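Local coordinates for protein thioredoxin reductase (Streptococcus pyogenes, PDB 5UWY) that probably catalyses the NADPH-dependent reduction of the thioredoxin disulfide, passing electrons through a bound FAD and a redox-active cysteine pair, at residues G129-Y132 against C136-A139; D176-Q181 against F196-V201; N214-N219 against V225-F230; I251-G256 against V277-L282. One frame throughout, in Å; residues are numbered along the deposited sequence.

Contact 1. Residues G129-Y132 against C136-A139. With FAD (flavin-adenine dinucleotide), chain B.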
# COMPACT_ATOMS: atom_id res chain seq x y z
N GLY A 129 -22.48 -2.52 -14.38
CA GLY A 129 -22.60 -3.52 -15.42
C GLY A 129 -21.52 -3.32 -16.46
O GLY A 129 -21.07 -4.27 -17.10
N VAL A 130 -21.09 -2.07 -16.62
CA VAL A 130 -19.91 -1.72 -17.41
C VAL A 130 -18.74 -1.55 -16.46
O VAL A 130 -18.86 -0.88 -15.43
CB VAL A 130 -20.14 -0.45 -18.24
CG1 VAL A 130 -18.98 -0.22 -19.19
CG2 VAL A 130 -21.45 -0.54 -19.00
N SER A 131 -17.60 -2.14 -16.81
CA SER A 131 -16.43 -2.06 -15.96
C SER A 131 -15.19 -2.15 -16.84
O SER A 131 -15.19 -2.81 -17.88
CB SER A 131 -16.41 -3.17 -14.91
OG SER A 131 -15.57 -2.83 -13.82
N TYR A 132 -14.13 -1.47 -16.41
CA TYR A 132 -12.84 -1.54 -17.09
C TYR A 132 -11.79 -2.24 -16.24
O TYR A 132 -10.59 -2.08 -16.49
CB TYR A 132 -12.37 -0.13 -17.47
CG TYR A 132 -13.38 0.68 -18.25
CD1 TYR A 132 -13.45 0.61 -19.64
CD2 TYR A 132 -14.27 1.53 -17.60
CE1 TYR A 132 -14.37 1.36 -20.35
CE2 TYR A 132 -15.20 2.28 -18.31
CZ TYR A 132 -15.25 2.19 -19.68
OH TYR A 132 -16.17 2.93 -20.39
N CYS A 136 -11.24 -5.53 -10.17
CA CYS A 136 -11.98 -4.54 -9.39
C CYS A 136 -13.39 -5.00 -9.06
O CYS A 136 -13.75 -5.12 -7.88
CB CYS A 136 -11.98 -3.21 -10.16
SG CYS A 136 -10.35 -2.42 -10.26
N ASP A 137 -14.21 -5.26 -10.09
CA ASP A 137 -15.61 -5.62 -9.89
C ASP A 137 -15.95 -7.03 -10.37
O ASP A 137 -17.13 -7.39 -10.39
CB ASP A 137 -16.51 -4.60 -10.60
CG ASP A 137 -15.97 -3.18 -10.50
OD1 ASP A 137 -15.67 -2.74 -9.38
OD2 ASP A 137 -15.86 -2.51 -11.55
N GLY A 138 -14.95 -7.83 -10.75
CA GLY A 138 -15.23 -9.16 -11.25
C GLY A 138 -15.92 -10.06 -10.24
O GLY A 138 -16.74 -10.90 -10.61
N ALA A 139 -15.62 -9.88 -8.95
CA ALA A 139 -16.22 -10.68 -7.89
C ALA A 139 -17.66 -10.31 -7.59
O ALA A 139 -18.30 -10.97 -6.76
CB ALA A 139 -15.38 -10.56 -6.61
PA FAD B . -6.25 8.79 -9.70
O1A FAD B . -7.14 8.63 -8.52
O2A FAD B . -6.82 8.35 -11.05
O5B FAD B . -5.77 10.26 -9.84
C5B FAD B . -6.44 11.17 -10.74
C4B FAD B . -6.47 12.55 -10.14
O4B FAD B . -5.49 13.38 -10.79
C3B FAD B . -7.82 13.27 -10.25
O3B FAD B . -8.20 13.85 -9.01
C2B FAD B . -7.56 14.31 -11.34
O2B FAD B . -8.38 15.46 -11.15
C1B FAD B . -6.09 14.62 -11.09
N9A FAD B . -5.38 15.24 -12.21
C8A FAD B . -5.01 14.66 -13.40
N7A FAD B . -4.38 15.46 -14.22
C5A FAD B . -4.34 16.66 -13.53
C6A FAD B . -3.80 17.92 -13.86
N6A FAD B . -3.18 18.19 -15.01
N1A FAD B . -3.92 18.91 -12.94
C2A FAD B . -4.53 18.64 -11.78
N3A FAD B . -5.08 17.50 -11.37
C4A FAD B . -4.94 16.54 -12.29
N1 FAD B . -10.00 0.64 -7.21
C2 FAD B . -10.07 -0.38 -6.30
O2 FAD B . -9.25 -0.48 -5.38
N3 FAD B . -11.07 -1.33 -6.41
C4 FAD B . -12.05 -1.36 -7.38
O4 FAD B . -12.89 -2.26 -7.38
C4X FAD B . -11.97 -0.28 -8.34
N5 FAD B . -12.86 -0.23 -9.29
C5X FAD B . -12.78 0.80 -10.21
C6 FAD B . -13.73 0.86 -11.23
C7 FAD B . -13.70 1.88 -12.18
C7M FAD B . -14.74 1.90 -13.27
C8 FAD B . -12.70 2.86 -12.10
C8M FAD B . -12.65 3.98 -13.11
C9 FAD B . -11.76 2.81 -11.09
C9A FAD B . -11.79 1.79 -10.14
N10 FAD B . -10.83 1.70 -9.10
C10 FAD B . -10.91 0.68 -8.17
C1' FAD B . -9.79 2.72 -8.95
C2' FAD B . -8.42 2.30 -9.47
O2' FAD B . -7.69 1.58 -8.47
C3' FAD B . -7.62 3.55 -9.85
O3' FAD B . -6.53 3.14 -10.66
C4' FAD B . -7.08 4.38 -8.68
O4' FAD B . -8.15 5.13 -8.08
C5' FAD B . -5.98 5.33 -9.11
O5' FAD B . -5.52 6.10 -7.97
P FAD B . -4.45 7.24 -8.13
O1P FAD B . -3.08 6.61 -8.41
O2P FAD B . -4.44 8.20 -7.00
O3P FAD B . -4.90 7.98 -9.47

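Contact 2. Residues D176-Q181 against F196-V201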
# COMPACT_ATOMS: atom_id res chain seq x y z
N ASP A 176 -11.56 -11.66 -37.29
CA ASP A 176 -11.71 -13.10 -37.26
C ASP A 176 -10.53 -13.81 -36.59
O ASP A 176 -10.60 -15.03 -36.38
CB ASP A 176 -11.88 -13.65 -38.69
CG ASP A 176 -10.96 -12.98 -39.69
OD1 ASP A 176 -10.51 -13.66 -40.64
OD2 ASP A 176 -10.67 -11.77 -39.53
N GLN A 177 -9.47 -13.08 -36.25
CA GLN A 177 -8.33 -13.65 -35.55
C GLN A 177 -8.03 -12.83 -34.31
O GLN A 177 -8.37 -11.65 -34.22
CB GLN A 177 -7.08 -13.70 -36.44
CG GLN A 177 -7.36 -13.70 -37.93
CD GLN A 177 -6.14 -13.30 -38.73
OE1 GLN A 177 -5.03 -13.28 -38.20
NE2 GLN A 177 -6.33 -12.98 -40.00
N LEU A 178 -7.38 -13.47 -33.35
CA LEU A 178 -6.89 -12.78 -32.16
C LEU A 178 -5.46 -12.32 -32.39
O LEU A 178 -4.67 -13.00 -33.05
CB LEU A 178 -6.96 -13.70 -30.94
CG LEU A 178 -8.35 -14.11 -30.45
CD1 LEU A 178 -8.23 -15.16 -29.36
CD2 LEU A 178 -9.12 -12.90 -29.94
N ARG A 179 -5.14 -11.14 -31.86
CA ARG A 179 -3.77 -10.63 -31.91
C ARG A 179 -2.98 -10.95 -30.66
O ARG A 179 -1.86 -10.46 -30.50
CB ARG A 179 -3.78 -9.11 -32.15
CG ARG A 179 -4.42 -8.30 -31.04
CD ARG A 179 -4.27 -6.81 -31.29
NE ARG A 179 -5.32 -6.04 -30.62
CZ ARG A 179 -5.13 -5.35 -29.50
NH1 ARG A 179 -3.94 -5.33 -28.92
NH2 ARG A 179 -6.14 -4.68 -28.96
N ALA A 180 -3.53 -11.77 -29.77
CA ALA A 180 -2.86 -12.13 -28.53
C ALA A 180 -1.82 -13.22 -28.77
O ALA A 180 -1.71 -13.78 -29.86
CB ALA A 180 -3.88 -12.58 -27.49
N GLN A 181 -1.05 -13.51 -27.73
CA GLN A 181 -0.10 -14.60 -27.78
C GLN A 181 -0.82 -15.93 -28.01
O GLN A 181 -1.95 -16.13 -27.55
CB GLN A 181 0.71 -14.67 -26.48
CG GLN A 181 1.01 -13.31 -25.87
CD GLN A 181 2.42 -13.23 -25.31
OE1 GLN A 181 2.79 -13.99 -24.42
NE2 GLN A 181 3.21 -12.30 -25.84
N PHE A 196 -16.55 -16.90 -28.05
CA PHE A 196 -16.19 -15.65 -28.70
C PHE A 196 -17.09 -15.40 -29.91
O PHE A 196 -17.63 -16.32 -30.52
CB PHE A 196 -14.71 -15.65 -29.13
CG PHE A 196 -13.78 -16.35 -28.16
CD1 PHE A 196 -13.59 -17.72 -28.21
CD2 PHE A 196 -13.14 -15.63 -27.16
CE1 PHE A 196 -12.75 -18.35 -27.28
CE2 PHE A 196 -12.30 -16.26 -26.24
CZ PHE A 196 -12.11 -17.61 -26.30
N ILE A 197 -17.28 -14.11 -30.21
CA ILE A 197 -18.09 -13.63 -31.32
C ILE A 197 -17.17 -12.81 -32.22
O ILE A 197 -16.72 -11.73 -31.83
CB ILE A 197 -19.27 -12.79 -30.83
CG1 ILE A 197 -20.26 -13.65 -30.03
CG2 ILE A 197 -19.98 -12.10 -32.00
CD1 ILE A 197 -21.43 -12.88 -29.46
N TRP A 198 -16.89 -13.33 -33.41
CA TRP A 198 -15.88 -12.73 -34.28
C TRP A 198 -16.51 -11.77 -35.28
O TRP A 198 -17.70 -11.85 -35.60
CB TRP A 198 -15.10 -13.82 -35.02
CG TRP A 198 -14.78 -15.02 -34.17
CD1 TRP A 198 -15.56 -16.12 -33.99
CD2 TRP A 198 -13.60 -15.23 -33.39
NE1 TRP A 198 -14.94 -17.01 -33.14
CE2 TRP A 198 -13.73 -16.48 -32.76
CE3 TRP A 198 -12.44 -14.48 -33.16
CZ2 TRP A 198 -12.75 -17.01 -31.92
CZ3 TRP A 198 -11.46 -15.01 -32.32
CH2 TRP A 198 -11.63 -16.26 -31.71
N ASP A 199 -15.69 -10.83 -35.76
CA ASP A 199 -16.09 -9.86 -36.78
C ASP A 199 -17.30 -9.04 -36.33
O ASP A 199 -18.25 -8.83 -37.08
CB ASP A 199 -16.36 -10.55 -38.12
CG ASP A 199 -15.09 -11.05 -38.79
OD1 ASP A 199 -14.10 -10.29 -38.82
OD2 ASP A 199 -15.09 -12.19 -39.28
N SER A 200 -17.25 -8.57 -35.08
CA SER A 200 -18.38 -7.87 -34.49
C SER A 200 -17.89 -6.73 -33.61
O SER A 200 -16.76 -6.74 -33.12
CB SER A 200 -19.27 -8.82 -33.68
OG SER A 200 -19.63 -9.95 -34.45
N VAL A 201 -18.77 -5.75 -33.43
CA VAL A 201 -18.49 -4.56 -32.63
C VAL A 201 -19.69 -4.30 -31.73
O VAL A 201 -20.84 -4.49 -32.15
CB VAL A 201 -18.18 -3.34 -33.52
CG1 VAL A 201 -18.36 -2.03 -32.76
CG2 VAL A 201 -16.78 -3.43 -34.09

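Contact 3. Residues N214-N219 against V225-F230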
# COMPACT_ATOMS: atom_id res chain seq x y z
N ASN A 214 -28.55 -6.16 -21.34
CA ASN A 214 -28.33 -6.68 -22.68
C ASN A 214 -27.46 -5.70 -23.46
O ASN A 214 -27.29 -4.55 -23.07
CB ASN A 214 -29.65 -6.92 -23.41
CG ASN A 214 -30.50 -5.67 -23.50
OD1 ASN A 214 -30.58 -5.05 -24.56
ND2 ASN A 214 -31.13 -5.30 -22.40
N VAL A 215 -26.90 -6.19 -24.56
CA VAL A 215 -26.05 -5.40 -25.44
C VAL A 215 -26.42 -5.71 -26.88
O VAL A 215 -26.61 -6.88 -27.25
CB VAL A 215 -24.55 -5.65 -25.19
CG1 VAL A 215 -23.70 -4.69 -26.00
CG2 VAL A 215 -24.21 -5.53 -23.71
N LEU A 216 -26.54 -4.67 -27.70
CA LEU A 216 -26.70 -4.80 -29.14
C LEU A 216 -25.33 -4.87 -29.79
O LEU A 216 -24.53 -3.93 -29.65
CB LEU A 216 -27.49 -3.64 -29.74
CG LEU A 216 -28.88 -3.27 -29.24
CD1 LEU A 216 -29.39 -2.06 -30.02
CD2 LEU A 216 -29.83 -4.44 -29.38
N ILE A 217 -25.08 -5.97 -30.52
CA ILE A 217 -23.81 -6.25 -31.17
C ILE A 217 -24.03 -6.20 -32.68
O ILE A 217 -24.91 -6.89 -33.21
CB ILE A 217 -23.25 -7.62 -30.75
CG1 ILE A 217 -22.55 -7.52 -29.39
CG2 ILE A 217 -22.29 -8.16 -31.80
CD1 ILE A 217 -23.50 -7.61 -28.21
N GLU A 218 -23.23 -5.39 -33.37
CA GLU A 218 -23.26 -5.27 -34.82
C GLU A 218 -22.11 -6.06 -35.42
O GLU A 218 -21.01 -6.10 -34.85
CB GLU A 218 -23.18 -3.81 -35.25
CG GLU A 218 -23.67 -3.53 -36.66
CD GLU A 218 -22.73 -2.64 -37.44
OE1 GLU A 218 -22.67 -2.77 -38.68
OE2 GLU A 218 -22.04 -1.81 -36.81
N ASN A 219 -22.35 -6.68 -36.56
CA ASN A 219 -21.32 -7.41 -37.28
C ASN A 219 -20.70 -6.49 -38.32
O ASN A 219 -21.41 -5.86 -39.11
CB ASN A 219 -21.91 -8.66 -37.94
CG ASN A 219 -20.88 -9.46 -38.74
OD1 ASN A 219 -20.24 -8.94 -39.65
ND2 ASN A 219 -20.72 -10.72 -38.37
N VAL A 225 -27.55 -6.19 -36.82
CA VAL A 225 -27.45 -6.08 -35.37
C VAL A 225 -28.23 -7.22 -34.73
O VAL A 225 -29.34 -7.55 -35.15
CB VAL A 225 -27.98 -4.72 -34.88
CG1 VAL A 225 -27.81 -4.60 -33.37
CG2 VAL A 225 -27.28 -3.59 -35.60
N THR A 226 -27.64 -7.83 -33.70
CA THR A 226 -28.34 -8.83 -32.90
C THR A 226 -28.09 -8.53 -31.42
O THR A 226 -26.98 -8.16 -31.03
CB THR A 226 -27.89 -10.26 -33.26
OG1 THR A 226 -28.53 -10.65 -34.49
CG2 THR A 226 -28.29 -11.25 -32.18
N ASP A 227 -29.15 -8.66 -30.62
CA ASP A 227 -29.12 -8.38 -29.19
C ASP A 227 -28.73 -9.65 -28.44
O ASP A 227 -29.15 -10.75 -28.81
CB ASP A 227 -30.49 -7.85 -28.74
CG ASP A 227 -30.66 -7.76 -27.21
OD1 ASP A 227 -29.85 -8.28 -26.42
OD2 ASP A 227 -31.65 -7.13 -26.78
N HIS A 228 -27.91 -9.50 -27.41
CA HIS A 228 -27.52 -10.61 -26.55
C HIS A 228 -27.68 -10.19 -25.09
O HIS A 228 -27.53 -9.02 -24.75
CB HIS A 228 -26.07 -11.06 -26.82
CG HIS A 228 -25.75 -11.27 -28.27
ND1 HIS A 228 -25.83 -10.26 -29.21
CD2 HIS A 228 -25.39 -12.38 -28.95
CE1 HIS A 228 -25.50 -10.74 -30.39
NE2 HIS A 228 -25.24 -12.03 -30.27
N ALA A 229 -28.02 -11.16 -24.24
CA ALA A 229 -28.30 -10.90 -22.83
C ALA A 229 -27.02 -11.09 -22.01
O ALA A 229 -26.45 -12.19 -22.00
CB ALA A 229 -29.41 -11.81 -22.31
N PHE A 230 -26.60 -10.04 -21.31
CA PHE A 230 -25.39 -10.09 -20.50
C PHE A 230 -25.62 -9.37 -19.18
O PHE A 230 -26.14 -8.25 -19.16
CB PHE A 230 -24.20 -9.46 -21.23
CG PHE A 230 -23.73 -10.26 -22.41
CD1 PHE A 230 -23.17 -11.52 -22.22
CD2 PHE A 230 -23.84 -9.76 -23.69
CE1 PHE A 230 -22.74 -12.26 -23.30
CE2 PHE A 230 -23.40 -10.50 -24.77
CZ PHE A 230 -22.86 -11.75 -24.58

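Contact 4. Residues I251-G256 against V277-L282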
# COMPACT_ATOMS: atom_id res chain seq x y z
N ILE A 251 11.05 11.84 -17.79
CA ILE A 251 10.84 10.90 -16.70
C ILE A 251 9.84 9.82 -17.06
O ILE A 251 9.59 8.92 -16.25
CB ILE A 251 10.40 11.65 -15.42
CG1 ILE A 251 8.93 12.03 -15.51
CG2 ILE A 251 11.23 12.90 -15.25
CD1 ILE A 251 8.47 12.93 -14.37
N THR A 252 9.27 9.88 -18.26
CA THR A 252 8.27 8.93 -18.72
C THR A 252 8.91 7.89 -19.62
O THR A 252 10.04 8.04 -20.09
CB THR A 252 7.14 9.66 -19.46
OG1 THR A 252 7.71 10.53 -20.45
CG2 THR A 252 6.32 10.49 -18.49
N ASP A 253 8.16 6.81 -19.87
CA ASP A 253 8.58 5.79 -20.82
C ASP A 253 7.95 6.10 -22.18
O ASP A 253 7.36 7.17 -22.39
CB ASP A 253 8.21 4.40 -20.30
CG ASP A 253 6.71 4.21 -20.12
OD1 ASP A 253 5.95 5.18 -20.29
OD2 ASP A 253 6.29 3.07 -19.81
N SER A 254 8.08 5.16 -23.12
CA SER A 254 7.54 5.39 -24.46
C SER A 254 6.03 5.57 -24.43
O SER A 254 5.48 6.39 -25.17
CB SER A 254 7.93 4.23 -25.38
OG SER A 254 7.81 2.99 -24.71
N GLU A 255 5.34 4.82 -23.57
CA GLU A 255 3.89 4.94 -23.44
C GLU A 255 3.47 6.07 -22.50
O GLU A 255 2.27 6.32 -22.36
CB GLU A 255 3.28 3.62 -22.96
CG GLU A 255 4.06 2.39 -23.40
CD GLU A 255 3.17 1.17 -23.54
OE1 GLU A 255 2.56 0.75 -22.53
OE2 GLU A 255 3.07 0.63 -24.66
N GLY A 256 4.42 6.73 -21.84
CA GLY A 256 4.12 7.92 -21.06
C GLY A 256 3.95 7.72 -19.57
O GLY A 256 3.56 8.67 -18.89
N VAL A 277 -0.22 6.69 -12.21
CA VAL A 277 0.61 7.38 -13.19
C VAL A 277 1.96 6.70 -13.38
O VAL A 277 2.73 7.08 -14.27
CB VAL A 277 0.80 8.85 -12.76
CG1 VAL A 277 1.97 8.99 -11.80
CG2 VAL A 277 0.98 9.74 -13.98
N ARG A 278 2.25 5.69 -12.57
CA ARG A 278 3.53 5.00 -12.52
C ARG A 278 3.58 3.84 -13.50
O ARG A 278 2.55 3.31 -13.94
CB ARG A 278 3.78 4.47 -11.12
CG ARG A 278 4.38 5.44 -10.13
CD ARG A 278 5.53 4.77 -9.41
NE ARG A 278 5.06 3.66 -8.59
CZ ARG A 278 5.71 2.51 -8.44
NH1 ARG A 278 5.20 1.55 -7.68
NH2 ARG A 278 6.88 2.33 -9.03
N GLN A 279 4.80 3.44 -13.84
CA GLN A 279 5.05 2.14 -14.46
C GLN A 279 4.88 1.06 -13.40
O GLN A 279 5.73 0.90 -12.53
CB GLN A 279 6.46 2.10 -15.03
CG GLN A 279 6.55 1.93 -16.53
CD GLN A 279 7.96 1.61 -16.99
OE1 GLN A 279 8.90 1.63 -16.19
NE2 GLN A 279 8.11 1.30 -18.27
N LYS A 280 3.77 0.31 -13.47
CA LYS A 280 3.53 -0.75 -12.50
C LYS A 280 2.48 -1.69 -13.08
O LYS A 280 1.87 -1.41 -14.11
CB LYS A 280 3.08 -0.19 -11.15
CG LYS A 280 1.97 0.84 -11.24
CD LYS A 280 1.01 0.72 -10.07
CE LYS A 280 1.58 1.40 -8.83
NZ LYS A 280 0.54 1.66 -7.79
N ASP A 281 2.27 -2.80 -12.38
CA ASP A 281 1.38 -3.86 -12.84
C ASP A 281 0.01 -3.83 -12.18
O ASP A 281 -1.01 -3.86 -12.88
CB ASP A 281 2.05 -5.22 -12.60
CG ASP A 281 3.28 -5.40 -13.45
OD1 ASP A 281 3.23 -5.11 -14.67
OD2 ASP A 281 4.33 -5.77 -12.88
N LEU A 282 -0.06 -3.76 -10.86
CA LEU A 282 -1.32 -3.80 -10.14
C LEU A 282 -1.67 -2.38 -9.70
O LEU A 282 -0.94 -1.77 -8.92
CB LEU A 282 -1.25 -4.76 -8.95
CG LEU A 282 -2.48 -4.72 -8.06
CD1 LEU A 282 -3.59 -5.56 -8.68
CD2 LEU A 282 -2.17 -5.22 -6.67

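Contact 1. Residues G129-Y132 against C136-A139
The hydroxyl of Ser131 and one carboxylate oxygen of Asp137 bridge the two segments, in what is modelled as a hydrogen bond from OG to OD2. In the model OG and OD2 stand only 2.3 Å apart, a value too short to be taken literally at this resolution. Ser131 reaches across because its OG lies anti to the backbone N (chi1 -159°), while its strand is held by backbone bonds to Val233 and Ile235.

The other branch of the carboxylate leads to the cofactor: Asp137 OD1 lies 3.5 Å from the flavin oxygen O4. Cys136, one residue earlier on the short helix, sits against the same part of the isoalloxazine, its SG 3.3 Å from C4X and its carbonyl O 3.0 Å from O4. That carbonyl also accepts a hydrogen bond from Arg25 NH1 of the second subunit.

Cys136 SG is joined to Cys133 SG in a disulfide, and the Cys-Ala-x-Cys-Asp sequence is that of the low-molecular-weight thioredoxin reductases. With the sulfur beside C4X and N5, the geometry is consistent with the conformation in which reduced flavin passes electrons to the disulfide.

Contact 2. Residues D176-Q181 against F196-V201
The indole of Trp198 is the flat group here, met at its edge, in plane, by Leu178 and on one face by Phe196 CB, which lies 3.6 Å above the plane and toward the rim. Leu178 points its branched end at the six-membered ring, CG lying 3.7 Å from CZ3, and the two side chains run at about a right angle. The backbone carbonyl of Asp176 approaches the same ring, its O 3.7 Å from Trp198 CE3. Phe189 of helix 182-190 packs against both Leu178 and Trp198, making the cluster part of that helix's apolar flank.

Beyond the indole, two acidic groups lie near each other. Asp176 and Asp199 turn their carboxylate planes 34° apart, with OD2 of the first 3.8 Å from OD1 of the second, a proximity that probably costs some electrostatic energy. Asp199 has a left-handed backbone (phi 57°) and bonds through it to Arg175 and Val220. Just after this bend, Ser200 OG donates to Trp198 O at 2.9 Å, from above the carbonyl plane.

Strand 168-172, helix 182-190 and strand 194-197 form a beta-alpha-beta crossover of Rossmann type. Its loop carries a His-Arg-Arg-x-x-x-Arg sequence; outside the contact itself, Arg179 binds a phosphate ion, probably from the crystallisation liquor, a position consistent with the family's NADPH 2'-phosphate site.

Contact 3. Residues N214-N219 against V225-F230
Two reciprocal pairs of backbone hydrogen bonds join the strands: Val215 with His228, and Ile217 with Thr226, each residue giving its N-H and taking one through its O. All are nearly straight; Thr226 N to Ile217 O, for instance, spans 2.9 Å with 170° at the hydrogen. Alternating with them, Leu216 faces Asp227 and Glu218 faces Val225 as non-hydrogen-bonded antiparallel pairs. The carbonyls of Val215 and Ile217 are used again by weaker CA-H...O contacts, as where Val225 CA comes 3.4 Å from Ile217 O.

Side chains then divide between two faces. On the one bearing Leu216, Glu218, Val225 and Asp227, Leu216 lays CD2 3.5 Å from Asp227 CB and its CB 3.8 Å from Val225 CG1. Val225 turns its other methyl, CG2, to the aliphatic part of Glu218, 3.8 Å from CG.

The face of Val215, Ile217 and His228 looks toward the protein. The His228 imidazole has its CG anti to the carbonyl carbon (chi1 -48°), which leads the ring back over the neighbouring strand: Val215 O lies in plane at its edge, and Ile217 CD1 stands 3.7 Å from ND1. Ile217 CD1 also reaches the edge of the Phe230 ring, while Val215 CG2 lies 4.2 Å from its CD2. Phe230 goes on to touch Thr170 and Leu147 of the parallel sheet.

At the far end, Asn219 OD1 accepts a hydrogen bond from Thr222 N in the connecting loop. This is a beta hairpin, and with strand 200-207 it completes the three-stranded antiparallel meander appended to the nucleotide-binding Rossmann fold in this family.

Contact 4. Residues I251-G256 against V277-L282
Asp253 and Gln279 extend their side chains at each other from opposite directions and meet with carboxylate and amide planes almost perpendicular, 88° apart. The link is a hydrogen bond from Gln279 NE2 to Asp253 OD2; it is 3.0 Å long but weak, since the angle at the hydrogen is only 127°. The glutamine makes up the distance with an extended chain beyond CG (chi2 -168°), and CG itself passes 3.5 Å from the same OD2.

Asp253 occupies the first position of a type I beta turn closed by Gly256 N donating to Asp253 O at 3.0 Å. The two carboxylate oxygens have separate tasks: OD1 accepts a hydrogen bond from Trp257 N, just past the turn, and OD2 faces the glutamine. Gln279 has its own neighbours: its backbone bonds to Ile258 and its side chain touches Ile259.

Gln279 follows closely on Asp276, whose backbone N bonds to FAD, yet its own side chain stays about 12 Å from the cofactor at nearest atoms. A phosphate ion, probably from the crystallisation liquor, lies about 5 Å from the Gln279 side chain.

Chemically, a neutral amide meeting a carboxylate through one bent bond near the surface gives only a modest tie. The stronger hold on Asp253 comes from Trp257 N, so the turn is shaped locally and the glutamine supplements it.

In the fold
From the N terminus, the four contacts follow in series: none nests within or crosses another. Contact 1 closes a very short loop from strand 130-131, at one margin of the second parallel sheet, to the helix beside the flavin. Contact 2 spans helix 182-190 and reaches the opposite margin of that sheet, strand 194-197, then passes into strand 200-207. There it touches contact 3: Val201 N lies 2.7 Å from Glu218 O, a probable hydrogen bond, joining the hairpin to the preceding strand. Contact 4, on the other side of the chain's centre from contact 1, links the loops flanking strand 271-273 of the first parallel sheet. Contacts 1 and 4 both reach the second subunit.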